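Local coordinates for protein endo-1,3-beta-glucanase, family GH16 (Zobellia galactanivorans, PDB 4BPZ) that probably hydrolyses internal beta-1,3-glucosidic bonds of glucans such as algal laminarin, through its calcium-binding family 16 glycoside hydrolase domain, at residues 146-149 and 155-158; 108-113 and 243-248; 197-200 and 205-208; 186-191 and 249-254. The protein carries 1 engineered substitution. All coordinates share one frame; numbering follows the deposited sequence.

Interaction 1: residues 146-149 and 155-158; sequences LEQN and STIA. With GLC (alpha-D-glucopyranose), chain C.
The antiparallel, hydrogen-bonded pair Glu147-Ile157 is a single bridge beside the substrate cleft of the GH16 beta-jelly roll. Glu147 occupies the last position of the family signature that runs from Ser142, an engineered residue, through Asp144. Two backbone bonds close the pair, Glu147 N to Ile157 O at 3.1 Å and Ile157 N to Glu147 O at 2.9 Å, the second lying in the carbonyl plane. The Glu147 side chain, with CG anti to its carbonyl carbon (chi1 -59°), then runs extended to the sugar. Its OE1 accepts the glucose O6 hydroxyl at 2.8 Å and a further bond from Trp111 NE1, while OE2 lies near Asp144. Ile157 crosses this chain obliquely, with CG2 3.9 Å from Glu147 OE2. Its other branch brings CD1 near the backbone N of Asn149. With Glu147 cut back to an alanine, glucose O6 and Trp111 NE1 would probably lose their shared acceptor, and this flank of Ile157 would be less covered. Next to the bridge, Leu146 meets Thr156 at about a right angle, and its CD2 rests 3.6 Å from Thr156 CB. Beyond the strand pairing, the Gln148 amide takes over: NE2 reaches Ser155 O at 2.9 Å from above the carbonyl plane, 52° out of it. Water 1 donates to the same carbonyl oxygen and accepts from the backbone N of Asn149, so Ser155 O receives two bonds, one from an amide and one from a water.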
loop_
_atom_site.group_PDB
_atom_site.type_symbol
_atom_site.label_atom_id
_atom_site.label_comp_id
_atom_site.label_asym_id
_atom_site.label_seq_id
_atom_site.Cartn_x
_atom_site.Cartn_y
_atom_site.Cartn_z
ATOM N N LEU A 146 -6.459 -0.565 1.606
ATOM C CA LEU A 146 -7.177 0.347 0.723
ATOM C C LEU A 146 -6.577 0.234 -0.633
ATOM O O LEU A 146 -5.341 0.272 -0.815
ATOM C CB LEU A 146 -6.943 1.795 1.246
ATOM C CG LEU A 146 -7.480 2.985 0.417
ATOM C CD1 LEU A 146 -6.569 3.416 -0.676
ATOM C CD2 LEU A 146 -8.978 2.756 0.017
ATOM N N GLU A 147 -7.412 0.066 -1.701
ATOM C CA GLU A 147 -7.064 0.437 -3.043
ATOM C C GLU A 147 -8.211 1.241 -3.631
ATOM O O GLU A 147 -9.372 1.057 -3.248
ATOM C CB GLU A 147 -6.836 -0.761 -3.931
ATOM C CG GLU A 147 -5.746 -1.714 -3.488
ATOM C CD GLU A 147 -5.616 -2.913 -4.429
ATOM O OE1 GLU A 147 -5.048 -2.824 -5.527
ATOM O OE2 GLU A 147 -6.207 -4.031 -4.113
ATOM N N GLN A 148 -7.894 2.141 -4.572
ATOM C CA GLN A 148 -8.927 2.648 -5.466
ATOM C C GLN A 148 -8.487 2.441 -6.858
ATOM O O GLN A 148 -7.287 2.607 -7.168
ATOM C CB GLN A 148 -9.235 4.137 -5.233
ATOM C CG GLN A 148 -10.091 4.505 -4.072
ATOM C CD GLN A 148 -10.749 5.831 -4.296
ATOM O OE1 GLN A 148 -10.089 6.878 -4.564
ATOM N NE2 GLN A 148 -12.022 5.855 -4.080
ATOM N N ASN A 149 -9.401 2.041 -7.739
ATOM C CA ASN A 149 -9.091 2.012 -9.135
ATOM C C ASN A 149 -9.149 3.405 -9.757
ATOM O O ASN A 149 -9.494 4.364 -9.123
ATOM C CB ASN A 149 -9.942 0.951 -9.884
ATOM C CG ASN A 149 -11.421 1.225 -9.820
ATOM O OD1 ASN A 149 -12.228 0.250 -9.617
ATOM N ND2 ASN A 149 -11.819 2.442 -9.941
ATOM N N SER A 155 -15.796 4.400 -4.832
ATOM C CA SER A 155 -15.761 3.212 -4.043
ATOM C C SER A 155 -14.299 2.879 -3.688
ATOM O O SER A 155 -13.349 3.295 -4.333
ATOM C CB SER A 155 -16.491 2.091 -4.809
ATOM O OG SER A 155 -15.856 0.888 -4.849
ATOM N N THR A 156 -14.151 2.156 -2.604
ATOM C CA THR A 156 -12.843 1.652 -2.180
ATOM C C THR A 156 -12.880 0.128 -2.183
ATOM O O THR A 156 -13.943 -0.494 -2.034
ATOM C CB THR A 156 -12.418 2.185 -0.775
ATOM O OG1 THR A 156 -13.198 1.616 0.246
ATOM C CG2 THR A 156 -12.465 3.693 -0.696
ATOM N N ILE A 157 -11.680 -0.410 -2.224
ATOM C CA ILE A 157 -11.471 -1.832 -2.279
ATOM C C ILE A 157 -10.681 -2.327 -1.111
ATOM O O ILE A 157 -9.724 -1.627 -0.635
ATOM C CB ILE A 157 -10.581 -2.089 -3.516
ATOM C CG1 ILE A 157 -11.351 -1.754 -4.833
ATOM C CG2 ILE A 157 -9.990 -3.500 -3.516
ATOM C CD1 ILE A 157 -10.397 -1.520 -6.017
ATOM N N ALA A 158 -11.013 -3.492 -0.584
ATOM C CA ALA A 158 -10.183 -4.228 0.449
ATOM C C ALA A 158 -10.092 -5.591 -0.181
ATOM O O ALA A 158 -11.012 -6.164 -0.598
ATOM C CB ALA A 158 -10.954 -4.369 1.788
HETATM C C1 GLC C . -2.771 -5.862 -4.469
HETATM C C2 GLC C . -2.176 -6.554 -5.741
HETATM C C3 GLC C . -0.774 -5.963 -5.953
HETATM C C4 GLC C . -0.831 -4.502 -6.049
HETATM C C5 GLC C . -1.287 -4.048 -4.683
HETATM C C6 GLC C . -1.404 -2.547 -4.542
HETATM O O1 GLC C . -2.248 -6.375 -3.262
HETATM O O2 GLC C . -2.169 -7.936 -5.490
HETATM O O3 GLC C . -0.200 -6.538 -7.202
HETATM O O4 GLC C . 0.469 -3.976 -6.382
HETATM O O5 GLC C . -2.615 -4.575 -4.466
HETATM O O6 GLC C . -2.331 -1.994 -5.468
HETATM O O HOH W 1 -12.220 2.241 -6.714
#

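Interaction 2: residues 108-113 and 243-248; sequences KGTWPA and TDDIFE. With GLC (alpha-D-glucopyranose), chain C.
Phe247 loses the largest area to this contact, and it meets Pro112 with one ring face and Ala113 with an edge. Pro112 CB sits over the ring, 4.2 Å from the centroid of Phe247 and only 17° off its normal, a CH-pi contact displaced toward the CD2-CE2 rim. At that rim and in the ring plane, Ala113 O lies 3.6 Å from Phe247 CE2. The ring gets there because Phe247 carries CG opposite its backbone N (chi1 -178°), which brings it toward strand 110-113. Neighbouring Ile228, Ala102 and Leu104 also touch this phenyl group. Strands 110-113 and 244-248 run nearly parallel, 17° apart, with axes 9.0 Å from each other at closest approach. No hydrogen bond joins them: they face one another across the interior of the jelly-roll sandwich, and side chains, with the carbonyl of Ala113, make the contact. Thr110 marks the other end of it, where its methyl CG2 approaches Asp245 OD2 at 4.2 Å. The polar atoms there are engaged by Lys107, whose carbonyl O bonds Thr110 OG1 and whose backbone N bonds Asp245 OD2. The opposite side of strand 110-113 is substrate pocket: Trp111 NE1 lies 3.1 Å from glucose O6, and Ala113 CB 3.5 Å from glucose C6. A leucine replacing Trp111 would probably deprive Glu147 OE1 of the indole N-H bonded to it and leave that carboxylate freer to turn. Trp111 meets O6 obliquely, with CE2 and CZ2 of the indole also near this oxygen.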
loop_
_atom_site.group_PDB
_atom_site.type_symbol
_atom_site.label_atom_id
_atom_site.label_comp_id
_atom_site.label_asym_id
_atom_site.label_seq_id
_atom_site.Cartn_x
_atom_site.Cartn_y
_atom_site.Cartn_z
ATOM N N LYS A 108 -8.320 10.572 -12.723
ATOM C CA LYS A 108 -8.411 9.344 -13.456
ATOM C C LYS A 108 -7.029 8.781 -13.778
ATOM O O LYS A 108 -6.142 9.560 -14.100
ATOM C CB LYS A 108 -9.221 9.584 -14.780
ATOM C CG LYS A 108 -9.521 8.341 -15.570
ATOM C CD LYS A 108 -10.553 8.688 -16.683
ATOM C CE LYS A 108 -10.686 7.421 -17.523
ATOM N NZ LYS A 108 -11.833 7.392 -18.487
ATOM N N GLY A 109 -6.902 7.460 -13.740
ATOM C CA GLY A 109 -5.646 6.805 -14.030
ATOM C C GLY A 109 -4.788 6.452 -12.813
ATOM O O GLY A 109 -3.834 5.690 -12.959
ATOM N N THR A 110 -5.090 7.059 -11.670
ATOM C CA THR A 110 -4.329 6.836 -10.453
ATOM C C THR A 110 -4.858 5.606 -9.703
ATOM O O THR A 110 -6.067 5.319 -9.657
ATOM C CB THR A 110 -4.407 8.075 -9.546
ATOM O OG1 THR A 110 -5.786 8.290 -9.158
ATOM C CG2 THR A 110 -3.843 9.321 -10.146
ATOM N N TRP A 111 -3.909 4.897 -9.081
ATOM C CA TRP A 111 -4.176 3.652 -8.360
ATOM C C TRP A 111 -3.458 3.718 -7.031
ATOM O O TRP A 111 -2.334 3.133 -6.893
ATOM C CB TRP A 111 -3.773 2.472 -9.241
ATOM C CG TRP A 111 -3.935 1.107 -8.654
ATOM C CD1 TRP A 111 -4.540 0.743 -7.467
ATOM C CD2 TRP A 111 -3.449 -0.097 -9.269
ATOM N NE1 TRP A 111 -4.442 -0.650 -7.303
ATOM C CE2 TRP A 111 -3.771 -1.145 -8.390
ATOM C CE3 TRP A 111 -2.809 -0.376 -10.468
ATOM C CZ2 TRP A 111 -3.469 -2.468 -8.698
ATOM C CZ3 TRP A 111 -2.508 -1.713 -10.793
ATOM C CH2 TRP A 111 -2.855 -2.735 -9.911
ATOM N N PRO A 112 -3.978 4.378 -6.052
ATOM C CA PRO A 112 -3.328 4.427 -4.726
ATOM C C PRO A 112 -3.582 3.131 -3.975
ATOM O O PRO A 112 -4.589 2.449 -4.187
ATOM C CB PRO A 112 -4.094 5.580 -4.004
ATOM C CG PRO A 112 -5.518 5.441 -4.581
ATOM C CD PRO A 112 -5.293 5.128 -6.064
ATOM N N ALA A 113 -2.675 2.821 -3.036
ATOM C CA ALA A 113 -2.859 1.657 -2.210
ATOM C C ALA A 113 -2.164 1.815 -0.861
ATOM O O ALA A 113 -1.101 2.437 -0.750
ATOM C CB ALA A 113 -2.332 0.409 -2.893
ATOM N N THR A 243 -1.379 15.743 -15.329
ATOM C CA THR A 243 -0.176 16.442 -14.887
ATOM C C THR A 243 0.452 15.750 -13.675
ATOM O O THR A 243 1.516 15.141 -13.779
ATOM C CB THR A 243 -0.473 17.911 -14.532
ATOM O OG1 THR A 243 -1.622 17.975 -13.677
ATOM C CG2 THR A 243 -0.739 18.720 -15.792
ATOM N N ASP A 244 -0.217 15.849 -12.530
ATOM C CA ASP A 244 0.253 15.238 -11.295
ATOM C C ASP A 244 -0.921 15.067 -10.364
ATOM O O ASP A 244 -1.993 15.663 -10.543
ATOM C CB ASP A 244 1.389 16.045 -10.689
ATOM C CG ASP A 244 1.034 17.520 -10.630
ATOM O OD1 ASP A 244 0.157 17.914 -9.896
ATOM O OD2 ASP A 244 1.666 18.316 -11.470
ATOM N N ASP A 245 -0.767 14.238 -9.319
ATOM C CA ASP A 245 -1.787 14.121 -8.277
ATOM C C ASP A 245 -1.150 13.601 -7.016
ATOM O O ASP A 245 -0.068 12.954 -7.077
ATOM C CB ASP A 245 -2.943 13.205 -8.678
ATOM C CG ASP A 245 -4.242 13.563 -8.030
ATOM O OD1 ASP A 245 -4.326 14.573 -7.295
ATOM O OD2 ASP A 245 -5.215 12.811 -8.253
ATOM N N ILE A 246 -1.796 13.822 -5.889
ATOM C CA ILE A 246 -1.295 13.513 -4.566
ATOM C C ILE A 246 -2.178 12.557 -3.797
ATOM O O ILE A 246 -3.376 12.638 -3.817
ATOM C CB ILE A 246 -1.065 14.833 -3.761
ATOM C CG1 ILE A 246 0.220 15.528 -4.237
ATOM C CG2 ILE A 246 -1.034 14.623 -2.247
ATOM C CD1 ILE A 246 0.380 16.993 -3.751
ATOM N N PHE A 247 -1.508 11.687 -3.033
ATOM C CA PHE A 247 -2.078 10.829 -1.966
ATOM C C PHE A 247 -1.531 11.380 -0.657
ATOM O O PHE A 247 -0.305 11.400 -0.494
ATOM C CB PHE A 247 -1.549 9.432 -2.255
ATOM C CG PHE A 247 -1.994 8.294 -1.363
ATOM C CD1 PHE A 247 -3.013 8.393 -0.434
ATOM C CD2 PHE A 247 -1.330 7.071 -1.490
ATOM C CE1 PHE A 247 -3.348 7.298 0.357
ATOM C CE2 PHE A 247 -1.669 5.996 -0.719
ATOM C CZ PHE A 247 -2.691 6.108 0.171
ATOM N N GLU A 248 -2.373 11.936 0.176
ATOM C CA GLU A 248 -1.956 12.663 1.351
ATOM C C GLU A 248 -2.313 11.861 2.592
ATOM O O GLU A 248 -3.469 11.514 2.824
ATOM C CB GLU A 248 -2.658 14.017 1.395
ATOM C CG GLU A 248 -2.134 14.844 2.523
ATOM C CD GLU A 248 -2.731 16.230 2.639
ATOM O OE1 GLU A 248 -3.799 16.464 2.064
ATOM O OE2 GLU A 248 -2.142 17.070 3.329
HETATM C C1 GLC C . -2.771 -5.862 -4.469
HETATM C C2 GLC C . -2.176 -6.554 -5.741
HETATM C C3 GLC C . -0.774 -5.963 -5.953
HETATM C C4 GLC C . -0.831 -4.502 -6.049
HETATM C C5 GLC C . -1.287 -4.048 -4.683
HETATM C C6 GLC C . -1.404 -2.547 -4.542
HETATM O O1 GLC C . -2.248 -6.375 -3.262
HETATM O O2 GLC C . -2.169 -7.936 -5.490
HETATM O O3 GLC C . -0.200 -6.538 -7.202
HETATM O O4 GLC C . 0.469 -3.976 -6.382
HETATM O O5 GLC C . -2.615 -4.575 -4.466
HETATM O O6 GLC C . -2.331 -1.994 -5.468
#

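Interaction 3: residues 197-200 and 205-208; sequences AMKV and TLVY
The aromatic ring of Tyr208 stays aside from this contact; the flat groups that meet Val200 are peptides. Tyr208 and Val200 project to the same sheet face, and Tyr208 CB comes to 5.3 Å from Val200 CB, while the ring leads away to Phe160 and Leu173. Val200 N points almost straight at Tyr208 O, 2.9 Å away. In return Val200 O receives two N-H groups, Val207 N at 2.7 Å and Tyr208 N in a weak bond at 3.4 Å. Two residues thus stand opposite one, a classic beta bulge, and Val207 takes the helix-like backbone turn (psi -45°) that makes it possible. Val207 CB lies 3.5 Å from Val200 O. On the outer side Leu206, its CG anti to the backbone N (chi1 -179°), swings CD1 back to 3.6 Å from Val200 O. That methyl also lies 3.9 Å from Lys199 CB, while the extended remainder of the lysine leads away. The hairpin of strands 197-202 and 205-211 bends here: segments 197-200 and 205-208 run at 119° to each other, far from antiparallel. Strand 187-193 pairs along its first arm, with Leu191 against Val200, and Ala158 of strand 155-163 touches both Val200 and Val207.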
loop_
_atom_site.group_PDB
_atom_site.type_symbol
_atom_site.label_atom_id
_atom_site.label_comp_id
_atom_site.label_asym_id
_atom_site.label_seq_id
_atom_site.Cartn_x
_atom_site.Cartn_y
_atom_site.Cartn_z
ATOM N N ALA A 197 -8.915 -13.561 12.794
ATOM C CA ALA A 197 -9.525 -12.929 11.595
ATOM C C ALA A 197 -8.728 -11.737 11.209
ATOM O O ALA A 197 -7.963 -11.126 11.998
ATOM C CB ALA A 197 -10.970 -12.484 11.890
ATOM N N MET A 198 -8.950 -11.321 9.955
ATOM C CA MET A 198 -8.494 -10.008 9.445
ATOM C C MET A 198 -9.694 -9.218 9.004
ATOM O O MET A 198 -10.486 -9.712 8.188
ATOM C CB MET A 198 -7.570 -10.219 8.310
ATOM C CG MET A 198 -6.276 -10.843 8.783
ATOM S SD MET A 198 -5.433 -11.780 7.581
ATOM C CE MET A 198 -6.484 -13.200 7.179
ATOM N N LYS A 199 -9.823 -8.018 9.534
ATOM C CA LYS A 199 -10.967 -7.163 9.270
ATOM C C LYS A 199 -10.448 -5.851 8.689
ATOM O O LYS A 199 -9.558 -5.241 9.291
ATOM C CB LYS A 199 -11.719 -6.839 10.541
ATOM C CG LYS A 199 -12.275 -8.058 11.281
ATOM C CD LYS A 199 -12.900 -7.641 12.606
ATOM C CE LYS A 199 -13.328 -8.788 13.472
ATOM N NZ LYS A 199 -14.040 -8.314 14.661
ATOM N N VAL A 200 -10.977 -5.428 7.541
ATOM C CA VAL A 200 -10.591 -4.138 6.921
ATOM C C VAL A 200 -11.781 -3.246 6.980
ATOM O O VAL A 200 -12.905 -3.611 6.602
ATOM C CB VAL A 200 -10.101 -4.335 5.485
ATOM C CG1 VAL A 200 -9.836 -3.004 4.832
ATOM C CG2 VAL A 200 -8.905 -5.257 5.486
ATOM N N THR A 205 -17.148 1.216 8.816
ATOM C CA THR A 205 -17.812 0.240 7.931
ATOM C C THR A 205 -16.869 -0.862 7.643
ATOM O O THR A 205 -15.763 -0.590 7.158
ATOM C CB THR A 205 -18.249 0.975 6.657
ATOM O OG1 THR A 205 -19.119 2.064 7.014
ATOM C CG2 THR A 205 -19.009 -0.002 5.723
ATOM N N LEU A 206 -17.292 -2.095 7.868
ATOM C CA LEU A 206 -16.480 -3.236 7.478
ATOM C C LEU A 206 -16.505 -3.382 5.978
ATOM O O LEU A 206 -17.568 -3.474 5.368
ATOM C CB LEU A 206 -17.023 -4.474 8.176
ATOM C CG LEU A 206 -16.196 -5.749 7.851
ATOM C CD1 LEU A 206 -14.886 -5.772 8.622
ATOM C CD2 LEU A 206 -17.029 -7.021 8.183
ATOM N N VAL A 207 -15.318 -3.412 5.369
ATOM C CA VAL A 207 -15.224 -3.674 3.941
ATOM C C VAL A 207 -15.151 -5.159 3.691
ATOM O O VAL A 207 -15.848 -5.695 2.808
ATOM C CB VAL A 207 -14.023 -2.918 3.316
ATOM C CG1 VAL A 207 -14.070 -3.071 1.839
ATOM C CG2 VAL A 207 -14.057 -1.440 3.698
ATOM N N TYR A 208 -14.334 -5.852 4.455
ATOM C CA TYR A 208 -14.259 -7.314 4.326
ATOM C C TYR A 208 -13.635 -7.876 5.614
ATOM O O TYR A 208 -12.745 -7.251 6.201
ATOM C CB TYR A 208 -13.408 -7.742 3.103
ATOM C CG TYR A 208 -13.723 -9.132 2.622
ATOM C CD1 TYR A 208 -14.819 -9.369 1.792
ATOM C CD2 TYR A 208 -12.957 -10.233 3.012
ATOM C CE1 TYR A 208 -15.140 -10.653 1.382
ATOM C CE2 TYR A 208 -13.233 -11.540 2.603
ATOM C CZ TYR A 208 -14.348 -11.744 1.733
ATOM O OH TYR A 208 -14.632 -12.973 1.271
#

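Interaction 4: residues 186-191 and 249-254; sequences FHVYSL and IDYVRI. With CA (calcium ion), chain E.
Phe186 lays CE1 of its ring 3.9 Å from Asp250 CB, the two side chains crossing at about a right angle. The approach is oblique to the ring, whose plane is 43° from that of the carboxylate. Asp250 has its carboxylate opposite the backbone N (chi1 -175°), an orientation that allows it to chelate calcium twice: Asp250 O and Asp250 OD1 each bind the ion at 2.4 Å. Water 2 is a third ligand, and Glu18 O, Glu20 OE2 and Gly62 O complete the site. The other carboxylate oxygen, OD2, forms a salt bridge with Arg101. The chain turns a corner at Asp250, and the calcium sits at this bend of the GH16 jelly roll. Strand 96-103 pairs with both 187-193 and 244-255, so the contact reaches across it, with Phe186 and Tyr251 both touching Arg101. Beyond the corner, Tyr251 extends back to bring its OH 3.9 Å from Val188 CG2, a loose meeting at the surface. The guanidinium of Arg253 lies over one face of the tyrosine, with CZ 3.5 Å above the plane of the Tyr251 ring and over its centre. The same guanidinium forms a salt bridge through NH2 with Glu18 OE1.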
loop_
_atom_site.group_PDB
_atom_site.type_symbol
_atom_site.label_atom_id
_atom_site.label_comp_id
_atom_site.label_asym_id
_atom_site.label_seq_id
_atom_site.Cartn_x
_atom_site.Cartn_y
_atom_site.Cartn_z
ATOM N N PHE A 186 -10.458 13.722 4.749
ATOM C CA PHE A 186 -9.754 12.579 5.343
ATOM C C PHE A 186 -10.739 11.471 5.755
ATOM O O PHE A 186 -11.784 11.736 6.319
ATOM C CB PHE A 186 -8.948 13.028 6.575
ATOM C CG PHE A 186 -7.697 13.760 6.291
ATOM C CD1 PHE A 186 -6.584 13.086 5.741
ATOM C CD2 PHE A 186 -7.618 15.164 6.483
ATOM C CE1 PHE A 186 -5.433 13.752 5.443
ATOM C CE2 PHE A 186 -6.415 15.825 6.190
ATOM C CZ PHE A 186 -5.340 15.139 5.612
ATOM N N HIS A 187 -10.319 10.213 5.501
ATOM C CA HIS A 187 -10.962 9.058 6.061
ATOM C C HIS A 187 -9.912 8.222 6.728
ATOM O O HIS A 187 -8.700 8.357 6.441
ATOM C CB HIS A 187 -11.628 8.212 4.988
ATOM C CG HIS A 187 -12.761 8.927 4.255
ATOM N ND1 HIS A 187 -12.583 9.929 3.353
ATOM C CD2 HIS A 187 -14.112 8.680 4.320
ATOM C CE1 HIS A 187 -13.790 10.340 2.876
ATOM N NE2 HIS A 187 -14.732 9.552 3.423
ATOM N N VAL A 188 -10.341 7.299 7.640
ATOM C CA VAL A 188 -9.397 6.373 8.270
ATOM C C VAL A 188 -9.594 5.005 7.651
ATOM O O VAL A 188 -10.660 4.389 7.759
ATOM C CB VAL A 188 -9.585 6.347 9.804
ATOM C CG1 VAL A 188 -8.625 5.355 10.403
ATOM C CG2 VAL A 188 -9.357 7.714 10.383
ATOM N N TYR A 189 -8.535 4.450 7.084
ATOM C CA TYR A 189 -8.496 3.125 6.484
ATOM C C TYR A 189 -7.797 2.234 7.482
ATOM O O TYR A 189 -6.690 2.586 7.948
ATOM C CB TYR A 189 -7.680 3.224 5.214
ATOM C CG TYR A 189 -8.296 4.228 4.207
ATOM C CD1 TYR A 189 -9.358 3.849 3.370
ATOM C CD2 TYR A 189 -7.886 5.564 4.230
ATOM C CE1 TYR A 189 -9.935 4.774 2.519
ATOM C CE2 TYR A 189 -8.550 6.499 3.380
ATOM C CZ TYR A 189 -9.543 6.106 2.549
ATOM O OH TYR A 189 -10.185 6.961 1.683
ATOM N N SER A 190 -8.415 1.144 7.914
ATOM C CA SER A 190 -7.799 0.350 8.987
ATOM C C SER A 190 -7.920 -1.133 8.750
ATOM O O SER A 190 -8.788 -1.645 8.052
ATOM C CB SER A 190 -8.351 0.757 10.358
ATOM O OG SER A 190 -9.680 0.417 10.508
ATOM N N LEU A 191 -7.025 -1.830 9.460
ATOM C CA LEU A 191 -6.970 -3.281 9.520
ATOM C C LEU A 191 -6.959 -3.713 10.946
ATOM O O LEU A 191 -6.151 -3.143 11.727
ATOM C CB LEU A 191 -5.679 -3.772 8.813
ATOM C CG LEU A 191 -5.277 -5.235 9.036
ATOM C CD1 LEU A 191 -6.298 -6.211 8.416
ATOM C CD2 LEU A 191 -3.875 -5.476 8.500
ATOM N N ILE A 249 -1.296 11.582 3.404
ATOM C CA ILE A 249 -1.451 10.714 4.583
ATOM C C ILE A 249 -1.118 11.511 5.834
ATOM O O ILE A 249 -0.002 12.002 6.033
ATOM C CB ILE A 249 -0.519 9.461 4.410
ATOM C CG1 ILE A 249 -1.042 8.658 3.239
ATOM C CG2 ILE A 249 -0.520 8.680 5.702
ATOM C CD1 ILE A 249 -0.087 7.678 2.784
ATOM N N ASP A 250 -2.099 11.681 6.699
ATOM C CA ASP A 250 -1.916 12.416 7.969
ATOM C C ASP A 250 -1.092 11.618 8.963
ATOM O O ASP A 250 -0.219 12.148 9.655
ATOM C CB ASP A 250 -3.316 12.761 8.503
ATOM C CG ASP A 250 -3.259 13.617 9.745
ATOM O OD1 ASP A 250 -2.267 14.344 9.975
ATOM O OD2 ASP A 250 -4.260 13.550 10.505
ATOM N N TYR A 251 -1.341 10.305 9.067
ATOM C CA TYR A 251 -0.580 9.512 9.987
ATOM C C TYR A 251 -0.738 8.007 9.591
ATOM O O TYR A 251 -1.709 7.630 8.951
ATOM C CB TYR A 251 -1.047 9.651 11.470
ATOM C CG TYR A 251 -2.479 9.408 11.780
ATOM C CD1 TYR A 251 -3.028 8.121 11.794
ATOM C CD2 TYR A 251 -3.337 10.489 12.097
ATOM C CE1 TYR A 251 -4.337 7.878 12.171
ATOM C CE2 TYR A 251 -4.650 10.264 12.452
ATOM C CZ TYR A 251 -5.163 8.982 12.512
ATOM O OH TYR A 251 -6.468 8.807 12.817
ATOM N N VAL A 252 0.233 7.264 10.088
ATOM C CA VAL A 252 0.163 5.758 10.136
ATOM C C VAL A 252 0.345 5.404 11.591
ATOM O O VAL A 252 1.334 5.866 12.196
ATOM C CB VAL A 252 1.297 5.143 9.287
ATOM C CG1 VAL A 252 1.337 3.626 9.453
ATOM C CG2 VAL A 252 1.126 5.530 7.830
ATOM N N ARG A 253 -0.540 4.579 12.142
ATOM C CA ARG A 253 -0.382 4.095 13.520
ATOM C C ARG A 253 -0.609 2.576 13.505
ATOM O O ARG A 253 -1.546 2.099 12.879
ATOM C CB ARG A 253 -1.392 4.753 14.457
ATOM C CG ARG A 253 -1.232 6.272 14.602
ATOM C CD ARG A 253 -2.390 6.897 15.290
ATOM N NE ARG A 253 -2.202 8.342 15.346
ATOM C CZ ARG A 253 -3.174 9.204 15.608
ATOM N NH1 ARG A 253 -4.367 8.805 15.929
ATOM N NH2 ARG A 253 -2.868 10.501 15.540
ATOM N N ILE A 254 0.222 1.848 14.273
ATOM C CA ILE A 254 0.045 0.419 14.398
ATOM C C ILE A 254 0.048 0.091 15.899
ATOM O O ILE A 254 0.995 0.473 16.626
ATOM C CB ILE A 254 1.140 -0.382 13.649
ATOM C CG1 ILE A 254 1.210 0.089 12.198
ATOM C CG2 ILE A 254 0.903 -1.857 13.829
ATOM C CD1 ILE A 254 2.286 -0.651 11.343
HETATM CA CA CA E . -0.033 14.287 10.769
HETATM O O HOH W 2 -0.914 13.414 12.817
#

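How the interactions relate
Interaction 2 is the buried contact, largely apolar and with no hydrogen bond across it; interactions 1 and 3 are partly buried backbone pairings, and interaction 4 lies at the surface beside the metal. Interactions 1 and 2 each lend one segment, 146-149 and 108-113, to the glucose pocket, on the neighbouring strands 146-147 and 110-118. Interactions 2 and 4 use successive parts of strand 244-255, facing the sandwich interior before the corner and the calcium site at it. Interaction 3 is linked to interaction 4 through the adjacent strands 187-193 and 197-202, and to interaction 1 through strand 155-163. Tyr189 of 186-191 touches Leu146, so interactions 1 and 4 also meet.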